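Local structure of DUF5625 domain-containing protein (Sulfurospirillum deleyianum, 3NKG) at residues P6-I11 / K162-I167; I35-V40 / A130-I135. The protein is of unknown function but belongs to a domain family of the galactose-binding-domain clan, so a role in ligand or carbohydrate recognition is possible yet unproven. All blocks are in the same frame, centred on the assembly; numbering follows the deposited sequence.

Interaction 1. Residues P6-I11 / K162-I167; sequences PISIPI and KVDFTI
The ring of Phe165 takes Ile9 at its edge, near the ring plane: the terminal methyl CD1 of Ile9 lies 4.0 Å from CD2 of Phe165. The two side chains run next to each other and point the same way, the ring being swung out with CG anti to its own backbone N (chi1 174°). A second isoleucine meets the base of the side chain, where CG2 of Ile11 packs against CB of Phe165, and Ile11 CG1 meets Val163 CG1 at 3.9 Å. The carboxylate of Asp164, the other flat group, rises on the reverse face of the sheet. Its OD1 lies 3.6 Å from Pro10 CA, and its OD2 receives a hydrogen bond from water 1, which in turn accepts from Ser8 OG. Without the carboxylate, as with an alanine here, water 1 would probably lose its acceptor and Ser8 its bridge across to the neighbouring strand. Thr166, on this face too, is hydrogen-bonded through OG1 to Gln37 of the next strand.

Strands 7-11 and 163-169 form an antiparallel ladder at the margin of a four-stranded sheet, one layer of a β-sandwich. Residues Ile7, Ile9, Phe165 and Ile167 turn towards the second layer, where Ile9 and Phe165 both touch Ile149. Two pairs are fully hydrogen-bonded: Ile7 N donates to Ile167 O at 3.0 Å, with the return bond from Ile167 N to Ile7 O, and Ile9 N donates to Phe165 O at 2.6 Å, answered by Phe165 N to Ile9 O. Pro10 sits opposite Asp164 in a non-hydrogen-bonded pair, where its missing N-H costs the ladder nothing. Near the end, Ile11 N still reaches Val163 O, while water 2 accepts from Val163 N and donates to Ile11 O.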
ATOM      1  N   PRO A   6       7.434  -5.200  12.124  1.00 43.99           N
ATOM      2  CA  PRO A   6       6.916  -4.234  11.141  1.00 43.32           C
ATOM      3  C   PRO A   6       6.547  -2.906  11.791  1.00 40.60           C
ATOM      4  O   PRO A   6       6.285  -2.846  12.993  1.00 41.72           O
ATOM      5  CB  PRO A   6       5.650  -4.904  10.603  1.00 38.37           C
ATOM      6  CG  PRO A   6       5.701  -6.328  11.077  1.00 40.98           C
ATOM      7  CD  PRO A   6       6.534  -6.351  12.310  1.00 39.43           C
ATOM      8  N   ILE A   7       6.552  -1.850  10.988  1.00 39.49           N
ATOM      9  CA  ILE A   7       6.178  -0.516  11.428  1.00 35.13           C
ATOM     10  C   ILE A   7       4.961  -0.095  10.623  1.00 35.20           C
ATOM     11  O   ILE A   7       4.961  -0.224   9.399  1.00 31.71           O
ATOM     12  CB  ILE A   7       7.312   0.458  11.142  1.00 37.81           C
ATOM     13  CG1 ILE A   7       8.534   0.074  11.980  1.00 40.23           C
ATOM     14  CG2 ILE A   7       6.883   1.875  11.433  1.00 40.94           C
ATOM     15  CD1 ILE A   7       9.795   0.732  11.507  1.00 46.81           C
ATOM     16  N   SER A   8       3.919   0.384  11.301  1.00 27.88           N
ATOM     17  CA  SER A   8       2.704   0.835  10.608  1.00 29.56           C
ATOM     18  C   SER A   8       2.390   2.298  10.882  1.00 34.54           C
ATOM     19  O   SER A   8       2.475   2.763  12.008  1.00 41.69           O
ATOM     20  CB  SER A   8       1.496  -0.026  10.975  1.00 35.23           C
ATOM     21  OG  SER A   8       1.514  -1.284  10.303  1.00 33.24           O
ATOM     22  N   ILE A   9       2.019   3.021   9.831  1.00 34.54           N
ATOM     23  CA  ILE A   9       1.724   4.436   9.921  1.00 32.39           C
ATOM     24  C   ILE A   9       0.308   4.651   9.370  1.00 31.66           C
ATOM     25  O   ILE A   9       0.069   4.430   8.186  1.00 28.71           O
ATOM     26  CB  ILE A   9       2.767   5.233   9.099  1.00 36.72           C
ATOM     27  CG1 ILE A   9       4.167   5.055   9.691  1.00 41.21           C
ATOM     28  CG2 ILE A   9       2.428   6.722   8.993  1.00 35.85           C
ATOM     29  CD1 ILE A   9       5.271   5.573   8.784  1.00 38.90           C
ATOM     30  N   PRO A  10      -0.638   5.055  10.232  1.00 30.09           N
ATOM     31  CA  PRO A  10      -2.000   5.264   9.742  1.00 31.50           C
ATOM     32  C   PRO A  10      -2.040   6.400   8.749  1.00 30.14           C
ATOM     33  O   PRO A  10      -1.457   7.449   9.002  1.00 29.56           O
ATOM     34  CB  PRO A  10      -2.782   5.639  11.009  1.00 35.20           C
ATOM     35  CG  PRO A  10      -2.028   4.971  12.115  1.00 42.87           C
ATOM     36  CD  PRO A  10      -0.570   5.143  11.702  1.00 41.41           C
ATOM     37  N   ILE A  11      -2.713   6.189   7.621  1.00 28.49           N
ATOM     38  CA  ILE A  11      -2.913   7.260   6.657  1.00 29.46           C
ATOM     39  C   ILE A  11      -4.385   7.376   6.238  1.00 31.92           C
ATOM     40  O   ILE A  11      -5.177   6.441   6.420  1.00 28.22           O
ATOM     41  CB  ILE A  11      -2.054   7.062   5.420  1.00 30.14           C
ATOM     42  CG1 ILE A  11      -2.451   5.772   4.710  1.00 32.23           C
ATOM     43  CG2 ILE A  11      -0.583   7.010   5.819  1.00 33.53           C
ATOM     44  CD1 ILE A  11      -1.750   5.615   3.390  1.00 40.20           C
ATOM     45  N   LYS A 162      -9.963   2.718   7.960  1.00 29.44           N
ATOM     46  CA  LYS A 162      -8.564   2.694   8.377  1.00 30.94           C
ATOM     47  C   LYS A 162      -7.679   2.022   7.332  1.00 27.67           C
ATOM     48  O   LYS A 162      -8.008   0.941   6.818  1.00 26.45           O
ATOM     49  CB  LYS A 162      -8.405   2.032   9.746  1.00 35.65           C
ATOM     50  CG  LYS A 162      -8.742   2.962  10.901  1.00 48.32           C
ATOM     51  CD  LYS A 162      -9.074   2.199  12.168  1.00 58.71           C
ATOM     52  CE  LYS A 162     -10.193   2.900  12.953  1.00 73.74           C
ATOM     53  NZ  LYS A 162     -10.613   2.160  14.197  1.00 80.56           N
ATOM     54  N   VAL A 163      -6.577   2.697   7.016  1.00 24.71           N
ATOM     55  CA  VAL A 163      -5.543   2.198   6.122  1.00 28.39           C
ATOM     56  C   VAL A 163      -4.177   2.471   6.786  1.00 30.63           C
ATOM     57  O   VAL A 163      -3.958   3.562   7.317  1.00 30.48           O
ATOM     58  CB  VAL A 163      -5.591   2.938   4.778  1.00 23.87           C
ATOM     59  CG1 VAL A 163      -4.403   2.544   3.912  1.00 28.67           C
ATOM     60  CG2 VAL A 163      -6.926   2.701   4.065  1.00 23.68           C
ATOM     61  N   ASP A 164      -3.286   1.479   6.779  1.00 22.31           N
ATOM     62  CA  ASP A 164      -1.929   1.634   7.313  1.00 20.75           C
ATOM     63  C   ASP A 164      -0.914   1.618   6.177  1.00 22.24           C
ATOM     64  O   ASP A 164      -0.970   0.751   5.294  1.00 29.07           O
ATOM     65  CB  ASP A 164      -1.574   0.472   8.248  1.00 31.83           C
ATOM     66  CG  ASP A 164      -2.251   0.576   9.594  1.00 43.98           C
ATOM     67  OD1 ASP A 164      -2.460   1.709  10.073  1.00 45.88           O
ATOM     68  OD2 ASP A 164      -2.561  -0.477  10.182  1.00 50.87           O
ATOM     69  N   PHE A 165      -0.010   2.583   6.178  1.00 21.64           N
ATOM     70  CA  PHE A 165       1.249   2.433   5.456  1.00 23.14           C
ATOM     71  C   PHE A 165       2.176   1.584   6.325  1.00 31.01           C
ATOM     72  O   PHE A 165       2.423   1.905   7.494  1.00 30.30           O
ATOM     73  CB  PHE A 165       1.870   3.792   5.162  1.00 18.61           C
ATOM     74  CG  PHE A 165       3.232   3.718   4.553  1.00 21.01           C
ATOM     75  CD1 PHE A 165       3.387   3.572   3.179  1.00 29.63           C
ATOM     76  CD2 PHE A 165       4.356   3.825   5.334  1.00 26.04           C
ATOM     77  CE1 PHE A 165       4.649   3.507   2.609  1.00 32.18           C
ATOM     78  CE2 PHE A 165       5.635   3.760   4.762  1.00 24.63           C
ATOM     79  CZ  PHE A 165       5.771   3.594   3.406  1.00 27.09           C
ATOM     80  N   THR A 166       2.687   0.496   5.760  1.00 23.70           N
ATOM     81  CA  THR A 166       3.468  -0.463   6.542  1.00 21.66           C
ATOM     82  C   THR A 166       4.830  -0.808   5.921  1.00 23.24           C
ATOM     83  O   THR A 166       4.935  -1.030   4.713  1.00 24.79           O
ATOM     84  CB  THR A 166       2.650  -1.727   6.803  1.00 27.29           C
ATOM     85  OG1 THR A 166       1.582  -1.400   7.689  1.00 31.33           O
ATOM     86  CG2 THR A 166       3.498  -2.815   7.454  1.00 27.96           C
ATOM     87  N   ILE A 167       5.864  -0.830   6.762  1.00 24.55           N
ATOM     88  CA  ILE A 167       7.205  -1.261   6.355  1.00 26.59           C
ATOM     89  C   ILE A 167       7.524  -2.560   7.063  1.00 30.07           C
ATOM     90  O   ILE A 167       7.498  -2.633   8.305  1.00 28.92           O
ATOM     91  CB  ILE A 167       8.273  -0.208   6.735  1.00 27.04           C
ATOM     92  CG1 ILE A 167       7.875   1.164   6.209  1.00 34.07           C
ATOM     93  CG2 ILE A 167       9.676  -0.583   6.187  1.00 29.18           C
ATOM     94  CD1 ILE A 167       8.430   2.308   7.004  1.00 41.66           C
TER
HETATM   95  O   HOH W   1      -1.261  -2.565  10.380  1.00 42.00           O
HETATM   96  O   HOH W   2      -6.077   4.908   8.815  1.00 39.99           O

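Interaction 2. Residues I35-V40 / A130-I135; sequences ILQFAV and AYTRDI. With ACY (acetic acid), chain C.
Val40 sets its CG2 methyl over one face of the Tyr131 ring, with the two side chains at about a right angle. The methyl is 3.6 Å from the ring centroid and 15° off the ring normal, a CH-π contact that its torsion makes possible: CG1 is anti to the backbone N of Val40 (chi1 177°), leaving CG2 as the branch directed at the tyrosine. On the opposite face lies an acetic acid molecule, probably from the crystallisation liquor, whose OXT accepts a hydrogen bond from Tyr131 N at 3.1 Å. The carbonyl of Tyr131 is used as well. Phe38 N donates to Tyr131 O at 3.0 Å, and the same oxygen lies at the edge of the Phe38 ring, near its plane, 3.5 Å from CD1 of Phe38.

Further along, the segments form a regular antiparallel ladder. Leu36 and Arg133 are a hydrogen-bonded pair, each N donating to the other's O. Their side chains diverge: the guanidinium of Arg133 runs off to the carbonyl oxygens of Leu58, Gly125 and Thr96, so one cation ties this strand to three separate parts of the chain, whereas Leu36 CG meets Ile135 CD1 at 3.9 Å. On the reverse face two pairs lie alongside one another. CG of Gln37 rests 4.1 Å from CG2 of Thr132, and CG2 of Ile35 lies 3.3 Å from OD1 of Asp134, whose other oxygen, OD2, is hydrogen-bonded to Ser128 N.

Strand 132-140 is the outermost strand of its sheet within the chain, and strand 30-38 separates it from strand 163-169. Helix 49-58 packs on the Tyr131 end through Val54, which touches both Val40 and Tyr131, while Ile135 reaches Tyr121 and Thr123 of strand 113-123 in the second sheet.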
ATOM      1  N   ILE A  35       4.000  -1.197   1.915  1.00 23.95           N
ATOM      2  CA  ILE A  35       2.678  -1.635   1.455  1.00 23.34           C
ATOM      3  C   ILE A  35       1.594  -0.819   2.115  1.00 19.26           C
ATOM      4  O   ILE A  35       1.841  -0.113   3.102  1.00 22.70           O
ATOM      5  CB  ILE A  35       2.406  -3.124   1.815  1.00 20.32           C
ATOM      6  CG1 ILE A  35       2.142  -3.262   3.308  1.00 27.20           C
ATOM      7  CG2 ILE A  35       3.583  -4.047   1.378  1.00 20.88           C
ATOM      8  CD1 ILE A  35       1.910  -4.682   3.776  1.00 29.00           C
ATOM      9  N   LEU A  36       0.384  -0.916   1.578  1.00 20.52           N
ATOM     10  CA  LEU A  36      -0.770  -0.375   2.265  1.00 18.48           C
ATOM     11  C   LEU A  36      -1.621  -1.539   2.724  1.00 20.96           C
ATOM     12  O   LEU A  36      -1.880  -2.474   1.942  1.00 25.89           O
ATOM     13  CB  LEU A  36      -1.599   0.512   1.312  1.00 19.09           C
ATOM     14  CG  LEU A  36      -0.853   1.687   0.697  1.00 26.38           C
ATOM     15  CD1 LEU A  36      -1.762   2.387  -0.286  1.00 26.94           C
ATOM     16  CD2 LEU A  36      -0.378   2.627   1.773  1.00 25.32           C
ATOM     17  N   GLN A  37      -2.096  -1.473   3.966  1.00 20.51           N
ATOM     18  CA  GLN A  37      -2.995  -2.483   4.519  1.00 28.60           C
ATOM     19  C   GLN A  37      -4.338  -1.860   4.849  1.00 29.35           C
ATOM     20  O   GLN A  37      -4.400  -0.878   5.610  1.00 24.41           O
ATOM     21  CB  GLN A  37      -2.419  -3.077   5.804  1.00 28.89           C
ATOM     22  CG  GLN A  37      -1.075  -3.763   5.635  1.00 32.50           C
ATOM     23  CD  GLN A  37      -0.591  -4.389   6.934  1.00 39.05           C
ATOM     24  OE1 GLN A  37      -0.211  -3.689   7.876  1.00 36.98           O
ATOM     25  NE2 GLN A  37      -0.624  -5.712   6.994  1.00 43.79           N
ATOM     26  N   PHE A  38      -5.398  -2.444   4.286  1.00 22.34           N
ATOM     27  CA  PHE A  38      -6.771  -1.948   4.442  1.00 22.13           C
ATOM     28  C   PHE A  38      -7.545  -2.750   5.482  1.00 26.51           C
ATOM     29  O   PHE A  38      -7.600  -3.979   5.408  1.00 28.04           O
ATOM     30  CB  PHE A  38      -7.507  -2.065   3.106  1.00 22.75           C
ATOM     31  CG  PHE A  38      -6.937  -1.201   2.039  1.00 24.47           C
ATOM     32  CD1 PHE A  38      -5.667  -1.471   1.512  1.00 23.96           C
ATOM     33  CD2 PHE A  38      -7.626  -0.070   1.612  1.00 26.12           C
ATOM     34  CE1 PHE A  38      -5.141  -0.659   0.545  1.00 24.97           C
ATOM     35  CE2 PHE A  38      -7.114   0.738   0.653  1.00 22.01           C
ATOM     36  CZ  PHE A  38      -5.874   0.463   0.106  1.00 19.51           C
ATOM     37  N   ALA A  39      -8.145  -2.061   6.446  1.00 30.37           N
ATOM     38  CA  ALA A  39      -9.076  -2.720   7.380  1.00 31.64           C
ATOM     39  C   ALA A  39     -10.396  -3.077   6.706  1.00 30.33           C
ATOM     40  O   ALA A  39     -10.857  -2.382   5.799  1.00 27.01           O
ATOM     41  CB  ALA A  39      -9.329  -1.859   8.586  1.00 31.25           C
ATOM     42  N   VAL A  40     -10.999  -4.171   7.158  1.00 29.82           N
ATOM     43  CA  VAL A  40     -12.209  -4.706   6.545  1.00 31.93           C
ATOM     44  C   VAL A  40     -13.103  -5.226   7.668  1.00 37.12           C
ATOM     45  O   VAL A  40     -12.597  -5.694   8.690  1.00 37.53           O
ATOM     46  CB  VAL A  40     -11.855  -5.847   5.567  1.00 31.54           C
ATOM     47  CG1 VAL A  40     -13.096  -6.464   4.991  1.00 34.46           C
ATOM     48  CG2 VAL A  40     -10.956  -5.322   4.426  1.00 32.83           C
ATOM     49  N   ALA A 130      -3.258 -10.150   3.207  1.00 26.08           N
ATOM     50  CA  ALA A 130      -4.700  -9.938   3.235  1.00 25.29           C
ATOM     51  C   ALA A 130      -5.053  -8.473   3.049  1.00 21.92           C
ATOM     52  O   ALA A 130      -4.597  -7.615   3.791  1.00 23.59           O
ATOM     53  CB  ALA A 130      -5.293 -10.455   4.549  1.00 30.88           C
ATOM     54  N   TYR A 131      -5.880  -8.196   2.056  1.00 25.49           N
ATOM     55  CA  TYR A 131      -6.353  -6.834   1.799  1.00 25.22           C
ATOM     56  C   TYR A 131      -5.213  -5.836   1.793  1.00 23.82           C
ATOM     57  O   TYR A 131      -5.235  -4.839   2.517  1.00 23.41           O
ATOM     58  CB  TYR A 131      -7.432  -6.438   2.818  1.00 24.11           C
ATOM     59  CG  TYR A 131      -8.631  -7.359   2.741  1.00 28.51           C
ATOM     60  CD1 TYR A 131      -9.526  -7.275   1.666  1.00 27.61           C
ATOM     61  CD2 TYR A 131      -8.870  -8.317   3.724  1.00 32.70           C
ATOM     62  CE1 TYR A 131     -10.628  -8.101   1.573  1.00 35.08           C
ATOM     63  CE2 TYR A 131      -9.982  -9.170   3.636  1.00 34.75           C
ATOM     64  CZ  TYR A 131     -10.849  -9.055   2.558  1.00 39.95           C
ATOM     65  OH  TYR A 131     -11.943  -9.878   2.454  1.00 43.81           O
ATOM     66  N   THR A 132      -4.203  -6.119   0.980  1.00 20.88           N
ATOM     67  CA  THR A 132      -3.043  -5.238   0.905  1.00 20.77           C
ATOM     68  C   THR A 132      -2.816  -4.755  -0.519  1.00 22.92           C
ATOM     69  O   THR A 132      -3.233  -5.381  -1.508  1.00 23.22           O
ATOM     70  CB  THR A 132      -1.719  -5.942   1.366  1.00 31.77           C
ATOM     71  OG1 THR A 132      -1.402  -6.990   0.450  1.00 34.16           O
ATOM     72  CG2 THR A 132      -1.845  -6.517   2.762  1.00 26.90           C
ATOM     73  N   ARG A 133      -2.140  -3.632  -0.624  1.00 24.70           N
ATOM     74  CA  ARG A 133      -1.611  -3.240  -1.911  1.00 20.63           C
ATOM     75  C   ARG A 133      -0.103  -3.012  -1.746  1.00 24.02           C
ATOM     76  O   ARG A 133       0.326  -2.280  -0.845  1.00 23.58           O
ATOM     77  CB  ARG A 133      -2.289  -1.994  -2.440  1.00 19.18           C
ATOM     78  CG  ARG A 133      -1.540  -1.504  -3.663  1.00 31.73           C
ATOM     79  CD  ARG A 133      -2.293  -0.546  -4.431  1.00 28.95           C
ATOM     80  NE  ARG A 133      -3.468  -1.101  -5.114  1.00 20.32           N
ATOM     81  CZ  ARG A 133      -4.395  -0.310  -5.636  1.00 25.58           C
ATOM     82  NH1 ARG A 133      -4.249   1.016  -5.503  1.00 20.38           N
ATOM     83  NH2 ARG A 133      -5.459  -0.815  -6.260  1.00 20.79           N
ATOM     84  N   ASP A 134       0.682  -3.694  -2.575  1.00 22.61           N
ATOM     85  CA  ASP A 134       2.137  -3.630  -2.537  1.00 23.60           C
ATOM     86  C   ASP A 134       2.587  -2.384  -3.312  1.00 36.88           C
ATOM     87  O   ASP A 134       2.182  -2.186  -4.459  1.00 46.10           O
ATOM     88  CB  ASP A 134       2.727  -4.908  -3.143  1.00 28.70           C
ATOM     89  CG  ASP A 134       2.616  -6.130  -2.193  1.00 45.00           C
ATOM     90  OD1 ASP A 134       2.272  -5.929  -1.008  1.00 44.88           O
ATOM     91  OD2 ASP A 134       2.869  -7.287  -2.621  1.00 43.08           O
ATOM     92  N   ILE A 135       3.389  -1.526  -2.679  1.00 25.98           N
ATOM     93  CA  ILE A 135       3.875  -0.308  -3.333  1.00 20.44           C
ATOM     94  C   ILE A 135       5.256  -0.531  -3.947  1.00 23.30           C
ATOM     95  O   ILE A 135       5.451  -0.402  -5.168  1.00 23.69           O
ATOM     96  CB  ILE A 135       3.997   0.876  -2.353  1.00 25.83           C
ATOM     97  CG1 ILE A 135       2.673   1.207  -1.674  1.00 27.87           C
ATOM     98  CG2 ILE A 135       4.503   2.108  -3.066  1.00 30.38           C
ATOM     99  CD1 ILE A 135       2.842   2.004  -0.373  1.00 26.06           C
TER
HETATM  100  C   ACY C 175      -7.818 -10.032  -0.673  1.00 47.94           C
HETATM  101  O   ACY C 175      -7.341  -9.829  -1.824  1.00 43.56           O
HETATM  102  OXT ACY C 175      -7.195 -10.397   0.373  1.00 39.90           O
HETATM  103  CH3 ACY C 175      -9.281  -9.814  -0.538  1.00 49.44           C

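In the fold
From the N terminus, strand 7-11 lies at one margin of its sheet and waits about 150 residues for its partner, 162-167, so interaction 1 closes a loop spanning most of the domain. Within that loop, 35-40 meets 130-135 in interaction 2, enclosing 89 residues that include both helices; the two closures nest and do not cross. Both belong to one sheet, whose two inner strands, 30-38 and 163-169, join them: Gln37 N lies 2.8 Å from Asp164 O, a probable hydrogen bond, and Ile11 CD1 packs on Leu36 CD2. With the pairing of 30-38 and 163-169 between them, the two contacts complete the four-strand order, from edge strand 7-11 to edge strand 132-140.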